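PDB 4BFC: 3-deoxy-d-manno-octulosonic-acid transferase, which probably transfers Kdo from CMP-Kdo to a lipid A precursor, the fragment here being the C-terminal domain that binds the CMP-Kdo donor. Local coordinates for residues L66-V77 against I107-A116. Sequence-based numbering, arbitrary orientation. Where two conformers were deposited one is given.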
ATOM      1  N   LEU A  66      18.651 -17.293  19.796  1.00 21.82           N
ATOM      2  CA  LEU A  66      19.151 -17.870  18.546  1.00 23.16           C
ATOM      3  C   LEU A  66      20.659 -18.218  18.705  1.00 22.65           C
ATOM      4  O   LEU A  66      21.075 -19.218  18.154  1.00 25.76           O
ATOM      5  CB  LEU A  66      18.987 -16.878  17.356  1.00 23.73           C
ATOM      6  CG  LEU A  66      17.546 -16.587  16.912  1.00 22.44           C
ATOM      7  CD1 LEU A  66      17.522 -15.441  15.913  1.00 21.52           C
ATOM      8  CD2 LEU A  66      16.900 -17.780  16.283  1.00 22.23           C
ATOM      9  N   ASN A  67      21.384 -17.401  19.453  1.00 28.13           N
ATOM     10  CA  ASN A  67      22.835 -17.673  19.750  1.00 29.07           C
ATOM     11  C   ASN A  67      23.024 -18.853  20.717  1.00 32.98           C
ATOM     12  O   ASN A  67      23.926 -19.723  20.510  1.00 34.24           O
ATOM     13  CB  ASN A  67      23.550 -16.428  20.313  1.00 29.81           C
ATOM     14  CG  ASN A  67      23.631 -15.269  19.317  1.00 30.89           C
ATOM     15  OD1 ASN A  67      23.751 -15.490  18.154  1.00 30.35           O
ATOM     16  ND2 ASN A  67      23.546 -14.045  19.797  1.00 33.41           N
ATOM     17  N   SER A  68      22.172 -18.946  21.742  1.00 31.69           N
ATOM     18  CA  SER A  68      22.336 -20.006  22.746  1.00 32.40           C
ATOM     19  C   SER A  68      21.718 -21.369  22.408  1.00 34.07           C
ATOM     20  O   SER A  68      22.206 -22.412  22.844  1.00 38.59           O
ATOM     21  CB  SER A  68      21.943 -19.491  24.147  1.00 32.42           C
ATOM     22  OG  SER A  68      20.543 -19.567  24.353  1.00 37.10           O
ATOM     23  N   ASP A  69      20.670 -21.373  21.579  1.00 27.88           N
ATOM     24  CA  ASP A  69      19.922 -22.548  21.235  1.00 26.57           C
ATOM     25  C   ASP A  69      19.857 -22.610  19.720  1.00 33.84           C
ATOM     26  O   ASP A  69      18.967 -21.977  19.128  1.00 29.41           O
ATOM     27  CB  ASP A  69      18.507 -22.469  21.872  1.00 27.87           C
ATOM     28  CG  ASP A  69      17.686 -23.706  21.623  1.00 30.83           C
ATOM     29  OD1 ASP A  69      18.138 -24.622  20.892  1.00 31.16           O
ATOM     30  OD2 ASP A  69      16.560 -23.778  22.176  1.00 39.48           O
ATOM     31  N   ARG A  70      20.786 -23.368  19.110  1.00 31.28           N
ATOM     32  CA  ARG A  70      20.935 -23.544  17.645  0.50 32.06           C
ATOM     33  C   ARG A  70      19.777 -24.286  17.001  1.00 30.37           C
ATOM     34  O   ARG A  70      19.677 -24.382  15.743  1.00 34.77           O
ATOM     35  CB  ARG A  70      22.242 -24.297  17.298  0.50 30.34           C
ATOM     36  CG  ARG A  70      23.525 -23.515  17.536  0.50 32.54           C
ATOM     37  CD  ARG A  70      23.359 -22.022  17.316  0.50 31.76           C
ATOM     38  NE  ARG A  70      23.364 -21.681  15.891  0.50 33.24           N
ATOM     39  CZ  ARG A  70      24.400 -21.163  15.241  0.50 28.88           C
ATOM     40  NH1 ARG A  70      25.533 -20.911  15.898  0.50 32.82           N
ATOM     41  NH2 ARG A  70      24.309 -20.896  13.937  0.50 22.32           N
ATOM     42  N   LYS A  71      18.894 -24.843  17.822  1.00 28.64           N
ATOM     43  CA  LYS A  71      17.715 -25.527  17.296  1.00 27.95           C
ATOM     44  C   LYS A  71      16.746 -24.461  16.704  1.00 23.61           C
ATOM     45  O   LYS A  71      15.959 -24.764  15.818  1.00 24.83           O
ATOM     46  CB  LYS A  71      16.930 -26.301  18.358  1.00 35.64           C
ATOM     47  CG  LYS A  71      17.268 -27.786  18.517  1.00 43.00           C
ATOM     48  CD  LYS A  71      16.426 -28.415  19.643  1.00 43.63           C
ATOM     49  CE  LYS A  71      14.906 -28.396  19.396  1.00 46.08           C
ATOM     50  NZ  LYS A  71      14.303 -29.749  19.134  1.00 45.94           N
ATOM     51  N   LEU A  72      16.742 -23.287  17.305  1.00 22.94           N
ATOM     52  CA  LEU A  72      15.697 -22.279  16.913  1.00 22.06           C
ATOM     53  C   LEU A  72      16.113 -21.725  15.549  1.00 24.44           C
ATOM     54  O   LEU A  72      17.302 -21.564  15.273  1.00 22.04           O
ATOM     55  CB  LEU A  72      15.692 -21.099  17.909  1.00 24.54           C
ATOM     56  CG  LEU A  72      14.999 -21.325  19.242  1.00 25.38           C
ATOM     57  CD1 LEU A  72      15.319 -20.162  20.149  1.00 27.04           C
ATOM     58  CD2 LEU A  72      13.488 -21.358  19.016  1.00 26.65           C
ATOM     59  N   VAL A  73      15.144 -21.307  14.746  1.00 18.15           N
ATOM     60  CA  VAL A  73      15.484 -20.519  13.538  1.00 18.07           C
ATOM     61  C   VAL A  73      14.267 -19.673  13.329  1.00 15.49           C
ATOM     62  O   VAL A  73      13.132 -20.143  13.552  1.00 17.94           O
ATOM     63  CB  VAL A  73      15.686 -21.417  12.320  1.00 19.01           C
ATOM     64  CG1 VAL A  73      14.541 -22.435  12.072  1.00 20.72           C
ATOM     65  CG2 VAL A  73      16.034 -20.562  11.099  1.00 20.10           C
ATOM     66  N   CYS A  74      14.536 -18.434  12.955  1.00 16.88           N
ATOM     67  CA  CYS A  74      13.410 -17.463  12.678  1.00 16.92           C
ATOM     68  C   CYS A  74      13.294 -17.219  11.190  1.00 17.54           C
ATOM     69  O   CYS A  74      14.211 -16.729  10.581  1.00 19.65           O
ATOM     70  CB  CYS A  74      13.669 -16.195  13.397  1.00 19.04           C
ATOM     71  SG  CYS A  74      12.395 -14.975  13.154  1.00 21.62           S
ATOM     72  N   ILE A  75      12.111 -17.494  10.661  1.00 18.08           N
ATOM     73  CA  ILE A  75      11.771 -17.100   9.272  1.00 18.54           C
ATOM     74  C   ILE A  75      11.235 -15.657   9.304  1.00 19.02           C
ATOM     75  O   ILE A  75      10.314 -15.369  10.116  1.00 18.04           O
ATOM     76  CB  ILE A  75      10.752 -18.081   8.652  1.00 17.90           C
ATOM     77  CG1 ILE A  75      11.344 -19.510   8.574  1.00 20.99           C
ATOM     78  CG2 ILE A  75      10.305 -17.519   7.245  1.00 17.31           C
ATOM     79  CD1 ILE A  75      10.433 -20.555   7.935  1.00 20.47           C
ATOM     80  N   VAL A  76      11.733 -14.765   8.435  1.00 17.35           N
ATOM     81  CA  VAL A  76      11.277 -13.337   8.397  1.00 16.45           C
ATOM     82  C   VAL A  76      10.663 -13.056   7.013  1.00 16.83           C
ATOM     83  O   VAL A  76      11.319 -13.313   6.013  1.00 19.77           O
ATOM     84  CB  VAL A  76      12.466 -12.373   8.668  1.00 17.86           C
ATOM     85  CG1 VAL A  76      11.953 -10.956   8.627  1.00 20.24           C
ATOM     86  CG2 VAL A  76      13.025 -12.670  10.078  1.00 21.60           C
ATOM     87  N   VAL A  77       9.404 -12.600   6.996  1.00 16.48           N
ATOM     88  CA  VAL A  77       8.687 -12.375   5.728  1.00 18.32           C
ATOM     89  C   VAL A  77       8.227 -10.906   5.722  1.00 17.84           C
ATOM     90  O   VAL A  77       7.115 -10.583   6.175  1.00 19.62           O
ATOM     91  CB  VAL A  77       7.497 -13.344   5.548  1.00 18.04           C
ATOM     92  CG1 VAL A  77       7.007 -13.284   4.084  1.00 20.87           C
ATOM     93  CG2 VAL A  77       7.804 -14.761   6.066  1.00 22.31           C
ATOM     94  N   ILE A 107      17.488 -23.452   4.721  1.00 25.33           N
ATOM     95  CA  ILE A 107      17.848 -23.336   6.139  1.00 27.15           C
ATOM     96  C   ILE A 107      18.959 -24.368   6.450  1.00 27.76           C
ATOM     97  O   ILE A 107      18.690 -25.548   6.317  1.00 30.79           O
ATOM     98  CB  ILE A 107      16.577 -23.599   6.988  1.00 23.84           C
ATOM     99  CG1 ILE A 107      15.625 -22.365   6.846  1.00 20.91           C
ATOM    100  CG2 ILE A 107      16.951 -23.850   8.469  1.00 25.16           C
ATOM    101  CD1 ILE A 107      14.215 -22.498   7.506  1.00 23.17           C
ATOM    102  N   HIS A 108      20.150 -23.881   6.795  1.00 34.44           N
ATOM    103  CA  HIS A 108      21.298 -24.774   7.116  1.00 35.98           C
ATOM    104  C   HIS A 108      21.141 -25.124   8.590  1.00 34.29           C
ATOM    105  O   HIS A 108      20.479 -24.367   9.313  1.00 26.49           O
ATOM    106  CB  HIS A 108      22.695 -24.117   6.855  1.00 39.13           C
ATOM    107  CG  HIS A 108      22.875 -23.434   5.499  1.00 37.60           C
ATOM    108  ND1 HIS A 108      23.960 -22.674   5.213  1.00 43.31           N
ATOM    109  CD2 HIS A 108      22.077 -23.405   4.368  1.00 35.58           C
ATOM    110  CE1 HIS A 108      23.846 -22.175   3.952  1.00 38.49           C
ATOM    111  NE2 HIS A 108      22.703 -22.630   3.436  1.00 40.63           N
ATOM    112  N   ALA A 109      21.770 -26.201   9.107  1.00 31.43           N
ATOM    113  CA  ALA A 109      22.025 -26.228  10.552  1.00 29.15           C
ATOM    114  C   ALA A 109      22.497 -24.855  11.123  1.00 24.98           C
ATOM    115  O   ALA A 109      22.111 -24.531  12.234  1.00 28.02           O
ATOM    116  CB  ALA A 109      23.081 -27.310  10.907  1.00 25.97           C
ATOM    117  N   SER A 110      23.359 -24.092  10.431  1.00 27.14           N
ATOM    118  CA  SER A 110      23.917 -22.854  10.922  1.00 23.97           C
ATOM    119  C   SER A 110      23.000 -21.636  10.868  1.00 24.36           C
ATOM    120  O   SER A 110      23.327 -20.583  11.403  1.00 24.07           O
ATOM    121  CB  SER A 110      25.184 -22.441  10.137  1.00 29.01           C
ATOM    122  OG  SER A 110      25.018 -22.693   8.747  1.00 34.39           O
ATOM    123  N   THR A 111      21.925 -21.796  10.130  1.00 27.12           N
ATOM    124  CA  THR A 111      21.053 -20.655   9.874  1.00 27.15           C
ATOM    125  C   THR A 111      20.301 -20.260  11.106  1.00 25.24           C
ATOM    126  O   THR A 111      19.658 -21.121  11.758  1.00 27.23           O
ATOM    127  CB  THR A 111      19.992 -21.043   8.873  1.00 26.49           C
ATOM    128  OG1 THR A 111      20.625 -21.469   7.673  1.00 28.38           O
ATOM    129  CG2 THR A 111      19.058 -19.807   8.611  1.00 22.69           C
ATOM    130  N   GLN A 112      20.355 -18.983  11.384  1.00 22.26           N
ATOM    131  CA  GLN A 112      19.681 -18.409  12.566  1.00 23.50           C
ATOM    132  C   GLN A 112      18.438 -17.685  12.083  1.00 22.69           C
ATOM    133  O   GLN A 112      17.411 -17.663  12.776  1.00 21.55           O
ATOM    134  CB  GLN A 112      20.598 -17.465  13.287  1.00 28.53           C
ATOM    135  CG  GLN A 112      21.770 -18.200  13.964  1.00 26.58           C
ATOM    136  CD  GLN A 112      22.659 -17.288  14.812  1.00 29.93           C
ATOM    137  OE1 GLN A 112      23.329 -16.355  14.299  1.00 29.08           O
ATOM    138  NE2 GLN A 112      22.651 -17.517  16.128  1.00 28.52           N
ATOM    139  N   VAL A 113      18.566 -17.013  10.932  1.00 21.43           N
ATOM    140  CA  VAL A 113      17.387 -16.290  10.364  1.00 20.88           C
ATOM    141  C   VAL A 113      17.304 -16.716   8.896  1.00 20.71           C
ATOM    142  O   VAL A 113      18.312 -16.703   8.185  1.00 23.10           O
ATOM    143  CB  VAL A 113      17.558 -14.761  10.437  1.00 19.00           C
ATOM    144  CG1 VAL A 113      16.368 -14.006   9.748  1.00 19.97           C
ATOM    145  CG2 VAL A 113      17.706 -14.301  11.894  1.00 23.89           C
ATOM    146  N   TYR A 114      16.122 -17.095   8.456  1.00 19.72           N
ATOM    147  CA  TYR A 114      15.902 -17.301   7.068  1.00 19.09           C
ATOM    148  C   TYR A 114      15.068 -16.142   6.561  1.00 18.74           C
ATOM    149  O   TYR A 114      13.900 -16.009   6.955  1.00 21.10           O
ATOM    150  CB  TYR A 114      15.154 -18.615   6.894  1.00 20.40           C
ATOM    151  CG  TYR A 114      15.085 -19.030   5.456  1.00 20.88           C
ATOM    152  CD1 TYR A 114      16.240 -19.393   4.749  1.00 21.57           C
ATOM    153  CD2 TYR A 114      13.851 -19.016   4.770  1.00 20.34           C
ATOM    154  CE1 TYR A 114      16.161 -19.786   3.392  1.00 24.20           C
ATOM    155  CE2 TYR A 114      13.740 -19.434   3.445  1.00 18.58           C
ATOM    156  CZ  TYR A 114      14.932 -19.772   2.744  1.00 19.77           C
ATOM    157  OH  TYR A 114      14.797 -20.176   1.427  1.00 21.54           O
ATOM    158  N   LEU A 115      15.689 -15.306   5.729  1.00 18.79           N
ATOM    159  CA  LEU A 115      14.920 -14.208   5.106  1.00 18.79           C
ATOM    160  C   LEU A 115      14.165 -14.742   3.891  1.00 18.25           C
ATOM    161  O   LEU A 115      14.771 -15.143   2.842  1.00 19.02           O
ATOM    162  CB  LEU A 115      15.828 -13.085   4.746  1.00 17.39           C
ATOM    163  CG  LEU A 115      15.218 -11.887   4.047  1.00 18.17           C
ATOM    164  CD1 LEU A 115      14.088 -11.226   4.892  1.00 20.32           C
ATOM    165  CD2 LEU A 115      16.334 -10.861   3.798  1.00 19.59           C
ATOM    166  N   ALA A 116      12.847 -14.810   4.024  1.00 17.80           N
ATOM    167  CA  ALA A 116      11.984 -15.297   2.970  1.00 17.37           C
ATOM    168  C   ALA A 116      11.589 -14.163   2.004  1.00 17.08           C
ATOM    169  O   ALA A 116      10.425 -13.679   1.935  1.00 18.79           O
ATOM    170  CB  ALA A 116      10.765 -16.089   3.544  1.00 16.19           C
TER
HETATM  171  O   HOH W   1      21.576 -22.123  14.106  1.00 28.56           O
HETATM  172  O   HOH W   2      20.963 -26.033  14.183  1.00 31.33           O
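Cys74 and Val113 begin a run of three parallel bridges, continued by Ile75 with Tyr114 and Val76 with Leu115; the axes of strands 72-77 and 113-115 approach to 4.6 Å at 21°. Four backbone bonds fix this register: Cys74 N gives to Gln112 O (3.0 Å), Tyr114 N to Cys74 O, Val76 N to Tyr114 O and Ala116 N to Val76 O.

Before the strand, Gln112 reaches back to the end of helix 54-68. With CG beside its own backbone N (chi1 -69°) and the chain extended beyond it, NE2 donates to Leu66 O (3.1 Å) from above the carbonyl plane and, more straight, to Asn67 OD1 (3.1 Å, 163° at the hydrogen). Both acceptors lie near the Gln112 amide plane, which fixes its rotation, while OE1 accepts from Ile97 N. In one of two Arg70 conformers, Gln112 NE2 sits over a guanidinium face, the planes inclined; at its edge NH2 bonds weakly to Ser110 O, and NE donates to a water (2.6 Å). A second water bridges Arg70 O and Ala109 O.

On one sheet face Val76 CG2 meets Val113 CG1 at 3.6 Å; on that of Ile75 and Tyr114, Ile75 CG1 lies against Tyr114 CB, and Ile75 CG2 touches Ala116 CB (4.0 Å) just past the bridges.

In this parallel, Rossmann-like sheet, strand 72-78 lies between 113-115 and 43-50, strand 98-100 flanks 113-115, and Trp125 of helix 122-128 packs on Ile75, Val77 and Ala116.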